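Long-range contact in lactaldehyde dehydrogenase (Methanocaldococcus jannaschii, PDB 3PQA), which oxidises lactaldehyde to lactate with a preference for NAD over NADP, a step in coenzyme F420 biosynthesis: residues 69-80 with 88-99. Numbering follows the deposited sequence.
Sequences IKEKKEELAKIL and IKQARVEVERSI
An obliquely crossed pair of consecutive helices in the aldehyde dehydrogenase fold, joined by a short connection, brings Ala77 and Val95 together as interlocking knobs, segment 73-80 of helix 73-84 running at 125° to segment 88-99 of helix 88-111 with axes 8.2 Å apart. The CB of Ala77 drops among Ile88, Ala91, Arg92 and Val95, and the small residues let the backbones close in: Ala91 CB lies 3.2 Å from Ala77 O. In return Val95 enters the hole formed by Lys73, Leu76 and Ala77, to which Ile69, near the end of helix 55-71, adds the last wall. Its CG1, anti to the backbone N (chi1 -180°), meets Lys73 CG at 3.5 Å and Ile69 CG2, while CG2 lies against the backbone of Ala77. At the Ile69 end of the contact, the side chains of Ile69 and Ile99 lie alongside each other, pointing opposite ways, CG2 of Ile69 meeting CG1 of Ile99 at 3.5 Å.

Charged side chains bridge the helices beside this apolar seam. Arg92 grips Glu74 side-on, NE to OE1 at 2.9 Å and NH2 to OE2 at 3.0 Å; both bonds are nearly straight, and the carboxylate and guanidinium planes are only 26° apart. Ile88 CG1 lies over one face of the guanidinium, toward its rim, and NH2 also pairs with Glu310. With an alanine at this position, Glu74 would probably lose its two-pronged partner and Glu310 its salt bridge to NH2. Lys73, extended beyond CG, reaches across to Glu96, its NZ 3.0 Å from the anti side of OE1.

Toward the loop carrying Pro143 and Leu144, Leu80 CD1 rests on the Glu94 carboxylate, whose OE1 pairs with Lys86 and whose OE2 accepts the backbone N-H groups of Leu144 and Asn145. Glu94 lies about 12 Å, side chain to side chain, from Cys275, the probable catalytic cysteine. Knobs-into-holes packing flanked by interhelical salt bridges thus sets helix 88-111 obliquely across both preceding helices.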
loop_
_atom_site.group_PDB
_atom_site.type_symbol
_atom_site.label_atom_id
_atom_site.label_comp_id
_atom_site.label_asym_id
_atom_site.label_seq_id
_atom_site.Cartn_x
_atom_site.Cartn_y
_atom_site.Cartn_z
ATOM N N ILE B 69 -19.284 24.620 -7.940
ATOM C CA ILE B 69 -19.069 24.305 -9.359
ATOM C C ILE B 69 -20.314 23.612 -9.901
ATOM O O ILE B 69 -20.800 23.953 -10.978
ATOM C CB ILE B 69 -17.823 23.408 -9.585
ATOM C CG1 ILE B 69 -16.539 24.161 -9.214
ATOM C CG2 ILE B 69 -17.742 22.922 -11.053
ATOM C CD1 ILE B 69 -15.254 23.298 -9.218
ATOM N N LYS B 70 -20.834 22.653 -9.139
ATOM C CA LYS B 70 -22.062 21.957 -9.522
ATOM C C LYS B 70 -23.249 22.915 -9.680
ATOM O O LYS B 70 -24.016 22.795 -10.643
ATOM C CB LYS B 70 -22.371 20.835 -8.528
ATOM C CG LYS B 70 -23.581 19.976 -8.860
ATOM C CD LYS B 70 -23.770 18.896 -7.789
ATOM C CE LYS B 70 -25.098 18.164 -7.912
ATOM N NZ LYS B 70 -25.085 17.218 -9.055
ATOM N N GLU B 71 -23.384 23.878 -8.765
ATOM C CA GLU B 71 -24.500 24.838 -8.826
ATOM C C GLU B 71 -24.367 25.827 -9.987
ATOM O O GLU B 71 -25.367 26.389 -10.448
ATOM C CB GLU B 71 -24.666 25.581 -7.495
ATOM C CG GLU B 71 -25.114 24.667 -6.353
ATOM C CD GLU B 71 -25.124 25.341 -4.988
ATOM O OE1 GLU B 71 -24.450 26.386 -4.811
ATOM O OE2 GLU B 71 -25.795 24.805 -4.078
ATOM N N LYS B 72 -23.138 26.003 -10.468
ATOM C CA LYS B 72 -22.834 26.916 -11.570
ATOM C C LYS B 72 -22.460 26.172 -12.856
ATOM O O LYS B 72 -21.880 26.768 -13.767
ATOM C CB LYS B 72 -21.702 27.868 -11.175
ATOM C CG LYS B 72 -22.057 28.848 -10.055
ATOM C CD LYS B 72 -20.852 29.721 -9.677
ATOM C CE LYS B 72 -20.855 31.040 -10.432
ATOM N NZ LYS B 72 -21.730 32.040 -9.749
ATOM N N LYS B 73 -22.821 24.891 -12.943
ATOM C CA LYS B 73 -22.360 24.033 -14.037
ATOM C C LYS B 73 -22.590 24.623 -15.436
ATOM O O LYS B 73 -21.652 24.725 -16.229
ATOM C CB LYS B 73 -22.977 22.637 -13.952
ATOM C CG LYS B 73 -22.298 21.677 -14.897
ATOM C CD LYS B 73 -22.822 20.262 -14.825
ATOM C CE LYS B 73 -22.120 19.422 -15.889
ATOM N NZ LYS B 73 -22.901 18.190 -16.217
ATOM N N GLU B 74 -23.829 25.011 -15.728
ATOM C CA GLU B 74 -24.165 25.504 -17.077
ATOM C C GLU B 74 -23.425 26.802 -17.417
ATOM O O GLU B 74 -22.862 26.936 -18.516
ATOM C CB GLU B 74 -25.681 25.641 -17.262
ATOM C CG GLU B 74 -26.132 25.896 -18.714
ATOM C CD GLU B 74 -25.628 24.869 -19.732
ATOM O OE1 GLU B 74 -25.269 23.726 -19.363
ATOM O OE2 GLU B 74 -25.614 25.213 -20.936
ATOM N N GLU B 75 -23.414 27.735 -16.468
ATOM C CA GLU B 75 -22.681 28.984 -16.610
ATOM C C GLU B 75 -21.207 28.740 -16.905
ATOM O O GLU B 75 -20.635 29.377 -17.796
ATOM C CB GLU B 75 -22.823 29.848 -15.353
ATOM C CG GLU B 75 -22.246 31.255 -15.501
ATOM C CD GLU B 75 -22.251 32.059 -14.208
ATOM O OE1 GLU B 75 -21.509 33.061 -14.143
ATOM O OE2 GLU B 75 -22.992 31.702 -13.258
ATOM N N LEU B 76 -20.587 27.826 -16.154
ATOM C CA LEU B 76 -19.166 27.554 -16.352
ATOM C C LEU B 76 -18.922 26.895 -17.708
ATOM O O LEU B 76 -17.934 27.202 -18.383
ATOM C CB LEU B 76 -18.607 26.696 -15.207
ATOM C CG LEU B 76 -18.590 27.358 -13.821
ATOM C CD1 LEU B 76 -18.208 26.305 -12.782
ATOM C CD2 LEU B 76 -17.648 28.554 -13.748
ATOM N N ALA B 77 -19.829 26.002 -18.105
ATOM C CA ALA B 77 -19.742 25.355 -19.419
ATOM C C ALA B 77 -19.810 26.380 -20.552
ATOM O O ALA B 77 -19.074 26.259 -21.530
ATOM C CB ALA B 77 -20.828 24.303 -19.585
ATOM N N LYS B 78 -20.683 27.381 -20.409
ATOM C CA LYS B 78 -20.824 28.445 -21.424
ATOM C C LYS B 78 -19.555 29.275 -21.542
ATOM O O LYS B 78 -19.139 29.638 -22.646
ATOM C CB LYS B 78 -22.013 29.373 -21.118
ATOM C CG LYS B 78 -23.378 28.710 -21.084
ATOM C CD LYS B 78 -23.897 28.371 -22.464
ATOM C CE LYS B 78 -25.416 28.270 -22.463
ATOM N NZ LYS B 78 -25.857 27.716 -23.773
ATOM N N ILE B 79 -18.937 29.570 -20.399
ATOM C CA ILE B 79 -17.674 30.290 -20.394
ATOM C C ILE B 79 -16.598 29.511 -21.162
ATOM O O ILE B 79 -15.847 30.100 -21.934
ATOM C CB ILE B 79 -17.203 30.643 -18.963
ATOM C CG1 ILE B 79 -18.102 31.740 -18.370
ATOM C CG2 ILE B 79 -15.747 31.137 -18.986
ATOM C CD1 ILE B 79 -18.081 31.818 -16.835
ATOM N N LEU B 80 -16.530 28.194 -20.959
ATOM C CA LEU B 80 -15.597 27.367 -21.730
ATOM C C LEU B 80 -15.865 27.470 -23.235
ATOM O O LEU B 80 -14.935 27.574 -24.029
ATOM C CB LEU B 80 -15.628 25.903 -21.265
ATOM C CG LEU B 80 -15.049 25.665 -19.861
ATOM C CD1 LEU B 80 -15.319 24.224 -19.413
ATOM C CD2 LEU B 80 -13.567 25.943 -19.847
ATOM N N ILE B 88 -19.996 23.075 -26.527
ATOM C CA ILE B 88 -20.751 23.096 -25.263
ATOM C C ILE B 88 -20.926 21.714 -24.621
ATOM O O ILE B 88 -20.774 21.578 -23.407
ATOM C CB ILE B 88 -22.108 23.882 -25.389
ATOM C CG1 ILE B 88 -22.773 24.068 -24.019
ATOM C CG2 ILE B 88 -23.057 23.202 -26.377
ATOM C CD1 ILE B 88 -22.098 25.096 -23.114
ATOM N N LYS B 89 -21.186 20.688 -25.434
ATOM C CA LYS B 89 -21.269 19.314 -24.907
ATOM C C LYS B 89 -19.971 18.845 -24.221
ATOM O O LYS B 89 -20.011 18.198 -23.171
ATOM C CB LYS B 89 -21.693 18.341 -26.007
ATOM C CG LYS B 89 -23.162 18.497 -26.431
ATOM C CD LYS B 89 -23.595 17.426 -27.438
ATOM C CE LYS B 89 -22.781 17.514 -28.731
ATOM N NZ LYS B 89 -23.473 16.860 -29.880
ATOM N N GLN B 90 -18.827 19.183 -24.815
ATOM C CA GLN B 90 -17.515 18.883 -24.234
ATOM C C GLN B 90 -17.204 19.756 -23.021
ATOM O O GLN B 90 -16.539 19.310 -22.074
ATOM C CB GLN B 90 -16.421 19.032 -25.284
ATOM C CG GLN B 90 -16.509 18.014 -26.418
ATOM C CD GLN B 90 -15.527 18.322 -27.519
ATOM O OE1 GLN B 90 -14.352 18.612 -27.261
ATOM N NE2 GLN B 90 -16.001 18.270 -28.766
ATOM N N ALA B 91 -17.682 20.999 -23.048
ATOM C CA ALA B 91 -17.533 21.904 -21.911
ATOM C C ALA B 91 -18.219 21.342 -20.666
ATOM O O ALA B 91 -17.664 21.410 -19.562
ATOM C CB ALA B 91 -18.064 23.279 -22.253
ATOM N N ARG B 92 -19.411 20.778 -20.850
ATOM C CA ARG B 92 -20.182 20.210 -19.734
ATOM C C ARG B 92 -19.440 19.051 -19.082
ATOM O O ARG B 92 -19.384 18.953 -17.848
ATOM C CB ARG B 92 -21.584 19.756 -20.177
ATOM C CG ARG B 92 -22.470 20.902 -20.622
ATOM C CD ARG B 92 -23.905 20.484 -20.919
ATOM N NE ARG B 92 -24.661 21.662 -21.350
ATOM C CZ ARG B 92 -25.181 21.836 -22.565
ATOM N NH1 ARG B 92 -25.089 20.894 -23.493
ATOM N NH2 ARG B 92 -25.824 22.964 -22.842
ATOM N N VAL B 93 -18.883 18.185 -19.929
ATOM C CA VAL B 93 -18.036 17.083 -19.492
ATOM C C VAL B 93 -16.832 17.571 -18.674
ATOM O O VAL B 93 -16.591 17.051 -17.578
ATOM C CB VAL B 93 -17.642 16.127 -20.660
ATOM C CG1 VAL B 93 -16.635 15.070 -20.188
ATOM C CG2 VAL B 93 -18.912 15.429 -21.240
ATOM N N GLU B 94 -16.115 18.593 -19.151
ATOM C CA GLU B 94 -15.005 19.141 -18.350
ATOM C C GLU B 94 -15.481 19.625 -16.964
ATOM O O GLU B 94 -14.843 19.345 -15.941
ATOM C CB GLU B 94 -14.232 20.264 -19.070
ATOM C CG GLU B 94 -13.034 20.747 -18.226
ATOM C CD GLU B 94 -12.221 21.878 -18.824
ATOM O OE1 GLU B 94 -12.354 22.187 -20.029
ATOM O OE2 GLU B 94 -11.418 22.458 -18.056
ATOM N N VAL B 95 -16.603 20.350 -16.940
ATOM C CA VAL B 95 -17.136 20.857 -15.668
ATOM C C VAL B 95 -17.456 19.703 -14.708
ATOM O O VAL B 95 -17.097 19.763 -13.524
ATOM C CB VAL B 95 -18.376 21.772 -15.825
ATOM C CG1 VAL B 95 -18.835 22.239 -14.451
ATOM C CG2 VAL B 95 -18.070 22.985 -16.704
ATOM N N GLU B 96 -18.112 18.662 -15.225
ATOM C CA GLU B 96 -18.436 17.474 -14.428
ATOM C C GLU B 96 -17.165 16.801 -13.862
ATOM O O GLU B 96 -17.131 16.417 -12.677
ATOM C CB GLU B 96 -19.283 16.492 -15.249
ATOM C CG GLU B 96 -19.953 15.390 -14.433
ATOM C CD GLU B 96 -21.053 15.901 -13.500
ATOM O OE1 GLU B 96 -21.704 16.926 -13.816
ATOM O OE2 GLU B 96 -21.289 15.254 -12.452
ATOM N N ARG B 97 -16.113 16.696 -14.677
ATOM C CA ARG B 97 -14.836 16.154 -14.200
ATOM C C ARG B 97 -14.257 16.977 -13.045
ATOM O O ARG B 97 -13.742 16.419 -12.069
ATOM C CB ARG B 97 -13.795 16.106 -15.315
ATOM C CG ARG B 97 -14.293 15.563 -16.609
ATOM C CD ARG B 97 -14.015 14.127 -16.744
ATOM N NE ARG B 97 -12.669 13.899 -17.259
ATOM C CZ ARG B 97 -12.264 12.738 -17.770
ATOM N NH1 ARG B 97 -11.021 12.601 -18.198
ATOM N NH2 ARG B 97 -13.111 11.715 -17.861
ATOM N N SER B 98 -14.306 18.307 -13.183
ATOM C CA SER B 98 -13.749 19.195 -12.161
ATOM C C SER B 98 -14.431 19.022 -10.808
ATOM O O SER B 98 -13.761 19.093 -9.778
ATOM C CB SER B 98 -13.752 20.663 -12.634
ATOM O OG SER B 98 -15.039 21.246 -12.536
ATOM N N ILE B 99 -15.745 18.771 -10.825
ATOM C CA ILE B 99 -16.496 18.493 -9.585
ATOM C C ILE B 99 -15.898 17.243 -8.944
ATOM O O ILE B 99 -15.595 17.234 -7.737
ATOM C CB ILE B 99 -18.007 18.282 -9.855
ATOM C CG1 ILE B 99 -18.616 19.561 -10.448
ATOM C CG2 ILE B 99 -18.736 17.920 -8.582
ATOM C CD1 ILE B 99 -19.947 19.334 -11.168
#